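Probable cobalt-precorrin-6B C(15)-methyltransferase (decarboxylating) (Methanothermobacter thermautotrophicus, PDB 1L3I) probably catalyses the S-adenosyl-L-methionine-dependent methylation of cobalt-precorrin-6B at C-15 and its decarboxylation at C-12, giving cobalt-precorrin-7. Local coordinates at residues L24-A29 against L49-R54; E112-L117 against M144-D149; D5-N10 against P14-M19. All coordinates share one frame; numbering follows the deposited sequence.

In the fold
The three contacts illustrate how a Rossmann-like methyltransferase holds its cofactor product between an N-terminal arm and a helix-flanked sheet. Contact 3 bears directly on the ligand: P14 to T17 line the pocket, and T17 holds the amino acid end of S-adenosyl-L-homocysteine. Contact 1 stands one layer back, the side chain of E50 about 8 Å from the ligand, and it touches contact 3 where L49 CD2 packs on F7 CE2 at 3.6 Å; their centres are 15 Å apart. Contact 2 lies across the centre of the chain from contact 3, with 27 Å between centres, yet its E112 reaches the adenine through a weak hydrogen bond to N6. Contacts 1 and 2 both meet a second subunit.

Contact 1. Residues L24-A29 against L49-R54; sequences LIMCLA and LELAGR
Two helices of the Rossmann-like methyltransferase fold are bridged where M26 of helix 19-29, a methionine modelled as selenomethionine, reaches E50, L51 and R54, at and just beyond the end of helix 46-52, the helix that follows the glycine-rich cofactor loop. M26 carries nearly the whole of the first segment's share. Its first two torsions, with a bend at chi2 (-52°), bring the selenium against the facing helix; chi3 (-86°) then turns only the terminal methyl. There M26 SE lies 3.8 Å from E50 CB, the two side chains crossing at about a right angle, and 3.9 Å from L51 CD2. L51 starts off to one side, but its CD2 end comes nearer. Higher on the chain, M26 CB sits 3.3 Å from R54 NH1, the two side chains meeting at a slant. The placement of the methyl CE is doubtful, since its fit against R54 CD is too close to be trusted.

The carboxylate of E50 is directed away from this apolar bridge: OE2 forms a salt bridge with R22 and accepts a hydrogen bond from the backbone N of I2. Helix 19-29 is also tied to the second subunit, C27 forming a disulfide with C23 there. A flexible apolar chain thus joins the helices, while the neighbouring arginine R22 would be expected to keep buried E50 negatively charged.

Contact 2. Residues E112-L117 against M144-D149; sequences ELQEIL and MECLRD
Q114 lies alongside C146 for most of its length. Its CB is 3.9 Å from C146 SG, and CG comes nearer still, at 3.7 Å from the same sulfur. With CG anti to the backbone N (chi1 -175°) the chain runs straight to CD, and the amide, turned at chi3 (73°), sets Q114 NE2 3.9 Å from C146 SG. One sulfur is therefore flanked by three atoms of a single side chain, in van der Waals contact.

Helix 113-122 is the connection in a beta-alpha-beta crossover from strand 101-106 to strand 128-134, and helix 137-149 follows that second strand. The two helices run side by side, their short segments crossing at -31° with axes 10.0 Å apart. Deeper between them, toward the sheet, L117 takes over from Q114: its CD1 touches C146 CB at 3.9 Å and L147 CG at 4.0 Å, the two leucines meeting at about a right angle. Both leucines also rest on I130 of strand 128-134, and L117 reaches V132 as well. On the outward flank of helix 137-149, M144 and R148 pack on T171 of the second subunit, and M144 on L137 of the third.

Contact 3. Residues D5-N10 against P14-M19; sequences DEFIKN and PGPTAM. With SAH (S-adenosyl-L-homocysteine), chain G.
P16 lies over one face of the F7 ring, forming the close-packed half of a contact that folds the N-terminal arm against the loop of the cofactor pocket. P16 CB stands 4.2 Å from the ring centroid, 17° off the normal, a CH-pi interaction displaced toward the rim; P16 CG completes it at 4.0 Å from F7 CD1. The torsion chi1 of F7 (-77°) sets the ring beside its own backbone N, with the proline ring crossing it obliquely. A cis peptide before P16 turns the chain sharply here.

The opposite character belongs to K9, which is exposed and touches a crystal neighbour. Its methylene CD meets the G15 carbonyl O at 3.2 Å; beyond it the chain bends at chi3 and chi4, which places NZ beside the proline ring, 3.9 Å from P16 CD.

Beyond the proline the same loop grips S-adenosyl-L-homocysteine. T17 N donates to the ligand's carboxylate O at 2.7 Å, nearly straight at 162°, while the ligand's amino N donates to T17 OG1 at 2.9 Å. P14 CG meets the sulfur SD at 3.3 Å, and P14 O is hydrogen-bonded to T44 OG1 of the glycine-rich loop; D62, A91 and G46 also bond the ligand. G15, at positive phi, has no side chain to run into OXT or the carbonyl O of P14, and P16 CA comes 3.2 Å from OXT. One backbone N-H and one hydroxyl of the same threonine thus read both ends of the ligand's amino acid group, on a turn that F7 backs with its ring.

Contact 1. Residues L24-A29 against L49-R54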
ATOM      1  N   LEU A  24      10.023  12.781   4.206  1.00 22.58           N
ATOM      2  CA  LEU A  24      10.641  12.424   2.933  1.00 23.10           C
ATOM      3  C   LEU A  24      10.901  13.663   2.085  1.00 26.72           C
ATOM      4  O   LEU A  24      11.933  13.745   1.416  1.00 29.39           O
ATOM      5  CB  LEU A  24       9.797  11.386   2.177  1.00 24.40           C
ATOM      6  CG  LEU A  24      10.366  10.808   0.879  1.00 21.16           C
ATOM      7  CD1 LEU A  24      11.778  10.284   1.061  1.00 22.30           C
ATOM      8  CD2 LEU A  24       9.466   9.717   0.389  1.00 23.39           C
ATOM      9  N   ILE A  25       9.986  14.632   2.120  1.00 26.03           N
ATOM     10  CA  ILE A  25      10.180  15.869   1.353  1.00 26.54           C
ATOM     11  C   ILE A  25      11.496  16.513   1.807  1.00 29.23           C
ATOM     12  O   ILE A  25      12.284  16.986   0.983  1.00 29.32           O
ATOM     13  CB  ILE A  25       9.021  16.871   1.550  1.00 26.85           C
ATOM     14  CG1 ILE A  25       7.719  16.305   0.964  1.00 22.98           C
ATOM     15  CG2 ILE A  25       9.376  18.217   0.914  1.00 24.43           C
ATOM     16  CD1 ILE A  25       6.524  17.204   1.144  1.00 22.05           C
HETATM   17  N   MSE A  26      11.741  16.504   3.118  1.00 29.62           N
HETATM   18  CA  MSE A  26      12.964  17.081   3.669  1.00 30.80           C
HETATM   19  C   MSE A  26      14.210  16.275   3.253  1.00 33.92           C
HETATM   20  O   MSE A  26      15.259  16.862   2.977  1.00 35.30           O
HETATM   21  CB  MSE A  26      12.882  17.201   5.198  1.00 28.40           C
HETATM   22  CG  MSE A  26      11.811  18.178   5.691  1.00 32.18           C
HETATM   23 SE   MSE A  26      11.892  20.001   4.890  1.00 41.96          SE
HETATM   24  CE  MSE A  26      13.145  20.763   6.093  1.00 48.96           C
ATOM     25  N   CYS A  27      14.084  14.944   3.198  1.00 30.08           N
ATOM     26  CA  CYS A  27      15.205  14.089   2.798  1.00 31.71           C
ATOM     27  C   CYS A  27      15.589  14.349   1.351  1.00 33.48           C
ATOM     28  O   CYS A  27      16.772  14.380   1.006  1.00 35.38           O
ATOM     29  CB  CYS A  27      14.872  12.611   2.990  1.00 27.53           C
ATOM     30  SG  CYS A  27      14.974  12.113   4.734  1.00 32.93           S
ATOM     31  N   LEU A  28      14.565  14.537   0.523  1.00 33.75           N
ATOM     32  CA  LEU A  28      14.749  14.812  -0.896  1.00 32.76           C
ATOM     33  C   LEU A  28      15.223  16.250  -1.129  1.00 35.15           C
ATOM     34  O   LEU A  28      16.029  16.508  -2.034  1.00 35.39           O
ATOM     35  CB  LEU A  28      13.436  14.552  -1.653  1.00 30.45           C
ATOM     36  CG  LEU A  28      12.921  13.111  -1.696  1.00 30.05           C
ATOM     37  CD1 LEU A  28      11.518  13.054  -2.284  1.00 25.42           C
ATOM     38  CD2 LEU A  28      13.876  12.220  -2.498  1.00 26.54           C
ATOM     39  N   ALA A  29      14.731  17.178  -0.307  1.00 34.75           N
ATOM     40  CA  ALA A  29      15.096  18.584  -0.422  1.00 34.76           C
ATOM     41  C   ALA A  29      16.527  18.874   0.059  1.00 37.84           C
ATOM     42  O   ALA A  29      17.186  19.757  -0.482  1.00 37.18           O
ATOM     43  CB  ALA A  29      14.083  19.454   0.329  1.00 31.30           C
ATOM     44  N   LEU A  49       6.984  25.224   7.948  1.00 33.30           N
ATOM     45  CA  LEU A  49       7.583  25.167   9.277  1.00 31.01           C
ATOM     46  C   LEU A  49       8.889  24.380   9.292  1.00 32.92           C
ATOM     47  O   LEU A  49       9.872  24.822   9.890  1.00 34.60           O
ATOM     48  CB  LEU A  49       6.600  24.596  10.296  1.00 27.66           C
ATOM     49  CG  LEU A  49       5.826  25.665  11.069  1.00 30.08           C
ATOM     50  CD1 LEU A  49       4.716  26.273  10.222  1.00 29.16           C
ATOM     51  CD2 LEU A  49       5.253  25.061  12.306  1.00 31.06           C
ATOM     52  N   GLU A  50       8.909  23.238   8.608  1.00 33.84           N
ATOM     53  CA  GLU A  50      10.106  22.399   8.535  1.00 33.97           C
ATOM     54  C   GLU A  50      11.246  23.100   7.806  1.00 31.92           C
ATOM     55  O   GLU A  50      12.399  23.029   8.234  1.00 32.05           O
ATOM     56  CB  GLU A  50       9.795  21.064   7.854  1.00 34.78           C
ATOM     57  CG  GLU A  50       8.672  20.270   8.517  1.00 36.57           C
ATOM     58  CD  GLU A  50       8.940  19.945   9.986  1.00 38.71           C
ATOM     59  OE1 GLU A  50      10.106  19.952  10.420  1.00 38.32           O
ATOM     60  OE2 GLU A  50       7.969  19.661  10.711  1.00 40.81           O
ATOM     61  N   LEU A  51      10.915  23.766   6.702  1.00 34.26           N
ATOM     62  CA  LEU A  51      11.913  24.510   5.929  1.00 33.63           C
ATOM     63  C   LEU A  51      12.405  25.714   6.727  1.00 37.86           C
ATOM     64  O   LEU A  51      13.603  26.030   6.703  1.00 38.25           O
ATOM     65  CB  LEU A  51      11.322  24.996   4.611  1.00 27.92           C
ATOM     66  CG  LEU A  51      11.108  23.956   3.517  1.00 29.76           C
ATOM     67  CD1 LEU A  51      10.363  24.614   2.371  1.00 29.24           C
ATOM     68  CD2 LEU A  51      12.460  23.395   3.069  1.00 28.92           C
ATOM     69  N   ALA A  52      11.488  26.366   7.444  1.00 37.69           N
ATOM     70  CA  ALA A  52      11.809  27.537   8.256  1.00 40.73           C
ATOM     71  C   ALA A  52      12.996  27.302   9.196  1.00 43.67           C
ATOM     72  O   ALA A  52      13.925  28.118   9.268  1.00 44.49           O
ATOM     73  CB  ALA A  52      10.582  27.975   9.058  1.00 38.70           C
ATOM     74  N   GLY A  53      12.984  26.170   9.889  1.00 45.16           N
ATOM     75  CA  GLY A  53      14.066  25.875  10.810  1.00 44.81           C
ATOM     76  C   GLY A  53      15.318  25.274  10.199  1.00 44.91           C
ATOM     77  O   GLY A  53      16.217  24.904  10.942  1.00 47.87           O
ATOM     78  N   ARG A  54      15.408  25.197   8.870  1.00 44.51           N
ATOM     79  CA  ARG A  54      16.586  24.591   8.246  1.00 43.80           C
ATOM     80  C   ARG A  54      17.285  25.406   7.174  1.00 46.16           C
ATOM     81  O   ARG A  54      18.462  25.156   6.871  1.00 49.47           O
ATOM     82  CB  ARG A  54      16.247  23.205   7.690  1.00 43.55           C
ATOM     83  CG  ARG A  54      15.783  22.249   8.760  1.00 47.99           C
ATOM     84  CD  ARG A  54      15.471  20.909   8.213  1.00 54.01           C
ATOM     85  NE  ARG A  54      14.726  20.134   9.196  1.00 64.48           N
ATOM     86  CZ  ARG A  54      14.309  18.888   9.019  1.00 69.10           C
ATOM     87  NH1 ARG A  54      14.550  18.256   7.879  1.00 73.17           N
ATOM     88  NH2 ARG A  54      13.697  18.259  10.014  1.00 71.82           N
TER

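Contact 2. Residues E112-L117 against M144-D149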
ATOM      1  N   GLU A 112      -2.605  25.511 -12.358  1.00 38.35           N
ATOM      2  CA  GLU A 112      -1.481  26.206 -12.990  1.00 39.07           C
ATOM      3  C   GLU A 112      -0.136  25.513 -12.799  1.00 37.35           C
ATOM      4  O   GLU A 112       0.905  26.161 -12.857  1.00 37.02           O
ATOM      5  CB  GLU A 112      -1.393  27.634 -12.444  1.00 41.62           C
ATOM      6  CG  GLU A 112      -2.699  28.397 -12.541  1.00 45.73           C
ATOM      7  CD  GLU A 112      -2.691  29.681 -11.744  1.00 48.49           C
ATOM      8  OE1 GLU A 112      -1.898  29.788 -10.785  1.00 52.76           O
ATOM      9  OE2 GLU A 112      -3.497  30.576 -12.072  1.00 53.67           O
ATOM     10  N   LEU A 113      -0.153  24.194 -12.628  1.00 34.43           N
ATOM     11  CA  LEU A 113       1.085  23.451 -12.398  1.00 35.51           C
ATOM     12  C   LEU A 113       2.172  23.716 -13.434  1.00 37.74           C
ATOM     13  O   LEU A 113       3.314  24.059 -13.098  1.00 36.90           O
ATOM     14  CB  LEU A 113       0.817  21.946 -12.314  1.00 30.70           C
ATOM     15  CG  LEU A 113       2.075  21.122 -12.054  1.00 30.49           C
ATOM     16  CD1 LEU A 113       2.659  21.432 -10.679  1.00 27.70           C
ATOM     17  CD2 LEU A 113       1.746  19.654 -12.197  1.00 31.57           C
ATOM     18  N   GLN A 114       1.803  23.561 -14.698  1.00 41.59           N
ATOM     19  CA  GLN A 114       2.728  23.759 -15.807  1.00 44.34           C
ATOM     20  C   GLN A 114       3.398  25.130 -15.765  1.00 41.98           C
ATOM     21  O   GLN A 114       4.620  25.238 -15.883  1.00 45.13           O
ATOM     22  CB  GLN A 114       1.973  23.580 -17.112  1.00 49.60           C
ATOM     23  CG  GLN A 114       2.831  23.633 -18.341  1.00 63.11           C
ATOM     24  CD  GLN A 114       2.013  23.399 -19.584  1.00 69.16           C
ATOM     25  OE1 GLN A 114       1.239  24.269 -20.011  1.00 73.26           O
ATOM     26  NE2 GLN A 114       2.159  22.212 -20.169  1.00 71.11           N
ATOM     27  N   GLU A 115       2.588  26.166 -15.568  1.00 43.85           N
ATOM     28  CA  GLU A 115       3.068  27.548 -15.505  1.00 41.37           C
ATOM     29  C   GLU A 115       4.017  27.734 -14.325  1.00 39.61           C
ATOM     30  O   GLU A 115       5.093  28.321 -14.469  1.00 40.49           O
ATOM     31  CB  GLU A 115       1.870  28.486 -15.357  1.00 40.42           C
ATOM     32  CG  GLU A 115       2.191  29.956 -15.387  1.00 45.54           C
ATOM     33  CD  GLU A 115       0.950  30.830 -15.240  1.00 52.75           C
ATOM     34  OE1 GLU A 115      -0.177  30.280 -15.143  1.00 53.56           O
ATOM     35  OE2 GLU A 115       1.107  32.077 -15.224  1.00 56.08           O
ATOM     36  N   ILE A 116       3.575  27.257 -13.156  1.00 38.36           N
ATOM     37  CA  ILE A 116       4.305  27.319 -11.895  1.00 28.64           C
ATOM     38  C   ILE A 116       5.662  26.659 -12.057  1.00 27.22           C
ATOM     39  O   ILE A 116       6.673  27.218 -11.636  1.00 29.40           O
ATOM     40  CB  ILE A 116       3.511  26.590 -10.776  1.00 28.18           C
ATOM     41  CG1 ILE A 116       2.269  27.392 -10.404  1.00 32.49           C
ATOM     42  CG2 ILE A 116       4.374  26.349  -9.533  1.00 34.33           C
ATOM     43  CD1 ILE A 116       1.356  26.649  -9.447  1.00 31.11           C
ATOM     44  N   LEU A 117       5.691  25.490 -12.691  1.00 26.43           N
ATOM     45  CA  LEU A 117       6.954  24.781 -12.893  1.00 32.24           C
ATOM     46  C   LEU A 117       7.907  25.506 -13.850  1.00 36.27           C
ATOM     47  O   LEU A 117       9.073  25.707 -13.515  1.00 36.76           O
ATOM     48  CB  LEU A 117       6.714  23.341 -13.357  1.00 30.04           C
ATOM     49  CG  LEU A 117       6.195  22.351 -12.318  1.00 28.01           C
ATOM     50  CD1 LEU A 117       6.060  21.014 -13.007  1.00 22.50           C
ATOM     51  CD2 LEU A 117       7.120  22.263 -11.104  1.00 23.06           C
HETATM   52  N   MSE A 144       5.373  14.943 -14.100  1.00 31.11           N
HETATM   53  CA  MSE A 144       6.366  14.156 -14.816  1.00 34.85           C
HETATM   54  C   MSE A 144       6.623  14.700 -16.222  1.00 36.74           C
HETATM   55  O   MSE A 144       7.751  15.060 -16.538  1.00 41.42           O
HETATM   56  CB  MSE A 144       5.896  12.717 -14.904  1.00 39.52           C
HETATM   57  CG  MSE A 144       5.754  12.057 -13.554  1.00 49.87           C
HETATM   58 SE   MSE A 144       7.315  11.080 -13.137  1.00 68.62          SE
HETATM   59  CE  MSE A 144       6.756   9.450 -14.003  1.00 58.01           C
ATOM     60  N   GLU A 145       5.577  14.760 -17.044  1.00 37.77           N
ATOM     61  CA  GLU A 145       5.697  15.266 -18.412  1.00 43.47           C
ATOM     62  C   GLU A 145       6.332  16.660 -18.401  1.00 41.45           C
ATOM     63  O   GLU A 145       7.367  16.882 -19.018  1.00 41.73           O
ATOM     64  CB  GLU A 145       4.318  15.301 -19.121  1.00 47.21           C
ATOM     65  CG  GLU A 145       4.377  15.765 -20.611  1.00 52.67           C
ATOM     66  CD  GLU A 145       3.077  15.532 -21.405  1.00 57.86           C
ATOM     67  OE1 GLU A 145       2.030  16.139 -21.055  1.00 60.34           O
ATOM     68  OE2 GLU A 145       3.113  14.760 -22.400  1.00 55.59           O
ATOM     69  N   CYS A 146       5.749  17.576 -17.641  1.00 40.79           N
ATOM     70  CA  CYS A 146       6.272  18.929 -17.565  1.00 43.35           C
ATOM     71  C   CYS A 146       7.732  18.995 -17.180  1.00 43.33           C
ATOM     72  O   CYS A 146       8.514  19.630 -17.872  1.00 47.00           O
ATOM     73  CB  CYS A 146       5.455  19.763 -16.599  1.00 44.57           C
ATOM     74  SG  CYS A 146       3.878  20.235 -17.314  1.00 65.42           S
ATOM     75  N   LEU A 147       8.108  18.317 -16.101  1.00 36.75           N
ATOM     76  CA  LEU A 147       9.488  18.351 -15.671  1.00 33.57           C
ATOM     77  C   LEU A 147      10.435  17.719 -16.679  1.00 36.84           C
ATOM     78  O   LEU A 147      11.565  18.175 -16.818  1.00 38.46           O
ATOM     79  CB  LEU A 147       9.646  17.729 -14.292  1.00 35.23           C
ATOM     80  CG  LEU A 147       9.210  18.632 -13.134  1.00 36.82           C
ATOM     81  CD1 LEU A 147       9.137  17.834 -11.857  1.00 35.56           C
ATOM     82  CD2 LEU A 147      10.177  19.791 -12.992  1.00 35.83           C
ATOM     83  N   ARG A 148       9.985  16.689 -17.393  1.00 40.87           N
ATOM     84  CA  ARG A 148      10.834  16.062 -18.418  1.00 46.77           C
ATOM     85  C   ARG A 148      11.039  17.061 -19.542  1.00 45.72           C
ATOM     86  O   ARG A 148      12.160  17.289 -19.988  1.00 47.10           O
ATOM     87  CB  ARG A 148      10.191  14.806 -19.011  1.00 48.71           C
ATOM     88  CG  ARG A 148      10.786  13.519 -18.487  1.00 58.03           C
ATOM     89  CD  ARG A 148      10.033  12.331 -19.017  1.00 62.73           C
ATOM     90  NE  ARG A 148       9.978  11.238 -18.040  1.00 65.30           N
ATOM     91  CZ  ARG A 148       9.736   9.973 -18.361  1.00 72.00           C
ATOM     92  NH1 ARG A 148       9.529   9.634 -19.634  1.00 75.49           N
ATOM     93  NH2 ARG A 148       9.730   9.042 -17.416  1.00 75.39           N
ATOM     94  N   ASP A 149       9.932  17.671 -19.958  1.00 44.47           N
ATOM     95  CA  ASP A 149       9.916  18.653 -21.027  1.00 43.89           C
ATOM     96  C   ASP A 149      10.787  19.868 -20.734  1.00 44.39           C
ATOM     97  O   ASP A 149      11.237  20.552 -21.653  1.00 50.19           O
ATOM     98  CB  ASP A 149       8.484  19.088 -21.323  1.00 38.77           C
ATOM     99  CG  ASP A 149       7.628  17.971 -21.887  1.00 44.34           C
ATOM    100  OD1 ASP A 149       8.149  16.836 -22.081  1.00 45.50           O
ATOM    101  OD2 ASP A 149       6.428  18.222 -22.148  1.00 46.61           O
TER

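Contact 3. Residues D5-N10 against P14-M19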
ATOM      1  N   ASP A   5      -0.068  16.581  14.907  1.00 37.38           N
ATOM      2  CA  ASP A   5      -1.071  17.059  15.849  1.00 37.71           C
ATOM      3  C   ASP A   5      -0.670  18.304  16.587  1.00 37.41           C
ATOM      4  O   ASP A   5      -1.324  18.682  17.556  1.00 37.88           O
ATOM      5  CB  ASP A   5      -1.463  15.969  16.843  1.00 39.27           C
ATOM      6  CG  ASP A   5      -0.319  15.508  17.705  1.00 43.56           C
ATOM      7  OD1 ASP A   5       0.617  16.287  18.012  1.00 45.01           O
ATOM      8  OD2 ASP A   5      -0.389  14.331  18.102  1.00 50.92           O
ATOM      9  N   GLU A   6       0.455  18.887  16.183  1.00 38.48           N
ATOM     10  CA  GLU A   6       0.933  20.120  16.786  1.00 40.74           C
ATOM     11  C   GLU A   6       0.787  21.314  15.835  1.00 40.70           C
ATOM     12  O   GLU A   6       1.486  22.322  15.971  1.00 40.70           O
ATOM     13  CB  GLU A   6       2.360  19.961  17.277  1.00 40.95           C
ATOM     14  CG  GLU A   6       2.466  19.008  18.450  1.00 47.58           C
ATOM     15  CD  GLU A   6       3.867  18.939  19.028  1.00 53.99           C
ATOM     16  OE1 GLU A   6       4.721  19.778  18.664  1.00 60.60           O
ATOM     17  OE2 GLU A   6       4.111  18.034  19.849  1.00 60.82           O
ATOM     18  N   PHE A   7      -0.130  21.169  14.881  1.00 40.08           N
ATOM     19  CA  PHE A   7      -0.473  22.186  13.891  1.00 38.00           C
ATOM     20  C   PHE A   7      -1.956  22.497  14.102  1.00 39.77           C
ATOM     21  O   PHE A   7      -2.770  21.583  14.242  1.00 42.31           O
ATOM     22  CB  PHE A   7      -0.306  21.634  12.470  1.00 33.68           C
ATOM     23  CG  PHE A   7       1.112  21.551  12.013  1.00 36.31           C
ATOM     24  CD1 PHE A   7       1.883  20.427  12.281  1.00 33.93           C
ATOM     25  CD2 PHE A   7       1.690  22.611  11.319  1.00 34.95           C
ATOM     26  CE1 PHE A   7       3.209  20.362  11.865  1.00 38.34           C
ATOM     27  CE2 PHE A   7       3.022  22.553  10.898  1.00 34.69           C
ATOM     28  CZ  PHE A   7       3.784  21.429  11.172  1.00 33.28           C
ATOM     29  N   ILE A   8      -2.328  23.770  14.105  1.00 39.25           N
ATOM     30  CA  ILE A   8      -3.737  24.109  14.281  1.00 36.47           C
ATOM     31  C   ILE A   8      -4.373  24.131  12.904  1.00 33.67           C
ATOM     32  O   ILE A   8      -3.852  24.748  11.965  1.00 27.74           O
ATOM     33  CB  ILE A   8      -3.943  25.485  14.964  1.00 35.27           C
ATOM     34  CG1 ILE A   8      -3.292  25.498  16.349  1.00 39.21           C
ATOM     35  CG2 ILE A   8      -5.427  25.750  15.142  1.00 37.81           C
ATOM     36  CD1 ILE A   8      -4.051  24.702  17.416  1.00 41.02           C
ATOM     37  N   LYS A   9      -5.465  23.402  12.768  1.00 34.96           N
ATOM     38  CA  LYS A   9      -6.160  23.339  11.495  1.00 33.45           C
ATOM     39  C   LYS A   9      -7.322  24.318  11.376  1.00 33.89           C
ATOM     40  O   LYS A   9      -8.050  24.545  12.337  1.00 39.22           O
ATOM     41  CB  LYS A   9      -6.690  21.927  11.257  1.00 32.97           C
ATOM     42  CG  LYS A   9      -5.697  20.976  10.640  1.00 36.46           C
ATOM     43  CD  LYS A   9      -6.411  19.744  10.111  1.00 34.54           C
ATOM     44  CE  LYS A   9      -6.515  18.683  11.174  1.00 40.31           C
ATOM     45  NZ  LYS A   9      -5.190  18.098  11.369  1.00 46.71           N
ATOM     46  N   ASN A  10      -7.437  24.926  10.201  1.00 30.97           N
ATOM     47  CA  ASN A  10      -8.538  25.822   9.871  1.00 29.87           C
ATOM     48  C   ASN A  10      -9.412  24.926   8.981  1.00 32.42           C
ATOM     49  O   ASN A  10      -8.913  24.217   8.113  1.00 32.73           O
ATOM     50  CB  ASN A  10      -8.026  27.038   9.103  1.00 29.82           C
ATOM     51  CG  ASN A  10      -9.148  27.875   8.535  1.00 33.23           C
ATOM     52  OD1 ASN A  10      -9.919  27.408   7.719  1.00 35.08           O
ATOM     53  ND2 ASN A  10      -9.239  29.122   8.962  1.00 40.93           N
ATOM     54  N   PRO A  14      -6.408  22.892   3.689  1.00 30.88           N
ATOM     55  CA  PRO A  14      -5.934  21.511   3.814  1.00 27.09           C
ATOM     56  C   PRO A  14      -4.574  21.382   4.456  1.00 26.85           C
ATOM     57  O   PRO A  14      -3.778  22.313   4.451  1.00 30.58           O
ATOM     58  CB  PRO A  14      -5.952  21.022   2.367  1.00 26.92           C
ATOM     59  CG  PRO A  14      -5.813  22.247   1.562  1.00 27.66           C
ATOM     60  CD  PRO A  14      -6.625  23.258   2.278  1.00 27.91           C
ATOM     61  N   GLY A  15      -4.352  20.249   5.098  1.00 28.21           N
ATOM     62  CA  GLY A  15      -3.067  19.999   5.719  1.00 30.96           C
ATOM     63  C   GLY A  15      -3.188  19.798   7.205  1.00 33.09           C
ATOM     64  O   GLY A  15      -4.287  19.792   7.736  1.00 38.46           O
ATOM     65  N   PRO A  16      -2.066  19.585   7.923  1.00 34.58           N
ATOM     66  CA  PRO A  16      -0.720  19.595   7.336  1.00 31.49           C
ATOM     67  C   PRO A  16      -0.481  18.299   6.574  1.00 31.79           C
ATOM     68  O   PRO A  16      -1.201  17.330   6.743  1.00 30.49           O
ATOM     69  CB  PRO A  16       0.166  19.660   8.577  1.00 35.08           C
ATOM     70  CG  PRO A  16      -0.601  18.825   9.567  1.00 34.95           C
ATOM     71  CD  PRO A  16      -2.028  19.327   9.363  1.00 34.45           C
ATOM     72  N   THR A  17       0.501  18.330   5.686  1.00 33.77           N
ATOM     73  CA  THR A  17       0.868  17.153   4.909  1.00 33.11           C
ATOM     74  C   THR A  17       1.378  16.104   5.909  1.00 30.45           C
ATOM     75  O   THR A  17       2.025  16.448   6.900  1.00 28.23           O
ATOM     76  CB  THR A  17       1.950  17.489   3.858  1.00 31.08           C
ATOM     77  OG1 THR A  17       1.391  18.368   2.877  1.00 32.71           O
ATOM     78  CG2 THR A  17       2.469  16.235   3.168  1.00 27.90           C
ATOM     79  N   ALA A  18       0.976  14.856   5.688  1.00 30.40           N
ATOM     80  CA  ALA A  18       1.365  13.718   6.509  1.00 28.72           C
ATOM     81  C   ALA A  18       2.828  13.809   6.934  1.00 32.81           C
ATOM     82  O   ALA A  18       3.717  13.912   6.078  1.00 36.81           O
ATOM     83  CB  ALA A  18       1.139  12.433   5.721  1.00 27.39           C
HETATM   84  N   MSE A  19       3.088  13.709   8.237  1.00 28.69           N
HETATM   85  CA  MSE A  19       4.450  13.778   8.777  1.00 26.53           C
HETATM   86  C   MSE A  19       5.448  12.911   8.016  1.00 25.78           C
HETATM   87  O   MSE A  19       6.509  13.385   7.658  1.00 32.01           O
HETATM   88  CB  MSE A  19       4.467  13.406  10.268  1.00 29.30           C
HETATM   89  CG  MSE A  19       5.819  13.575  10.971  1.00 33.78           C
HETATM   90 SE   MSE A  19       6.994  12.006  10.839  1.00 40.23          SE
HETATM   91  CE  MSE A  19       8.470  12.665   9.952  1.00 49.53           C
TER
HETATM   92  N   SAH G 801       1.615  21.236   2.310  1.00 24.40           N
HETATM   93  CA  SAH G 801       0.726  22.030   3.166  1.00 25.22           C
HETATM   94  CB  SAH G 801      -0.747  21.952   2.686  1.00 26.46           C
HETATM   95  CG  SAH G 801      -0.946  22.494   1.243  1.00 32.28           C
HETATM   96  SD  SAH G 801      -2.625  22.481   0.603  1.00 30.67           S
HETATM   97  C   SAH G 801       0.851  21.529   4.598  1.00 23.12           C
HETATM   98  O   SAH G 801       1.648  20.597   4.806  1.00 22.92           O
HETATM   99  OXT SAH G 801       0.174  22.081   5.489  1.00 26.17           O
HETATM  100  C5' SAH G 801      -2.412  23.201  -1.007  1.00 27.48           C
HETATM  101  C4' SAH G 801      -2.436  24.688  -0.988  1.00 28.12           C
HETATM  102  O4' SAH G 801      -2.281  25.068  -2.369  1.00 32.86           O
HETATM  103  C3' SAH G 801      -3.797  25.377  -0.478  1.00 23.07           C
HETATM  104  O3' SAH G 801      -3.749  26.186   0.741  1.00 26.90           O
HETATM  105  C2' SAH G 801      -4.194  26.147  -1.758  1.00 26.30           C
HETATM  106  O2' SAH G 801      -4.986  27.336  -1.608  1.00 23.62           O
HETATM  107  C1' SAH G 801      -2.847  26.347  -2.414  1.00 29.49           C
HETATM  108  N9  SAH G 801      -2.774  26.656  -3.836  1.00 31.13           N
HETATM  109  C8  SAH G 801      -3.278  25.883  -4.912  1.00 34.09           C
HETATM  110  N7  SAH G 801      -3.023  26.446  -6.054  1.00 29.89           N
HETATM  111  C5  SAH G 801      -2.336  27.642  -5.746  1.00 30.85           C
HETATM  112  C6  SAH G 801      -1.796  28.679  -6.528  1.00 29.82           C
HETATM  113  N6  SAH G 801      -1.870  28.671  -7.864  1.00 27.66           N
HETATM  114  N1  SAH G 801      -1.169  29.723  -5.916  1.00 35.54           N
HETATM  115  C2  SAH G 801      -1.103  29.715  -4.591  1.00 32.29           C
HETATM  116  N3  SAH G 801      -1.567  28.806  -3.751  1.00 30.84           N
HETATM  117  C4  SAH G 801      -2.177  27.784  -4.383  1.00 25.36           C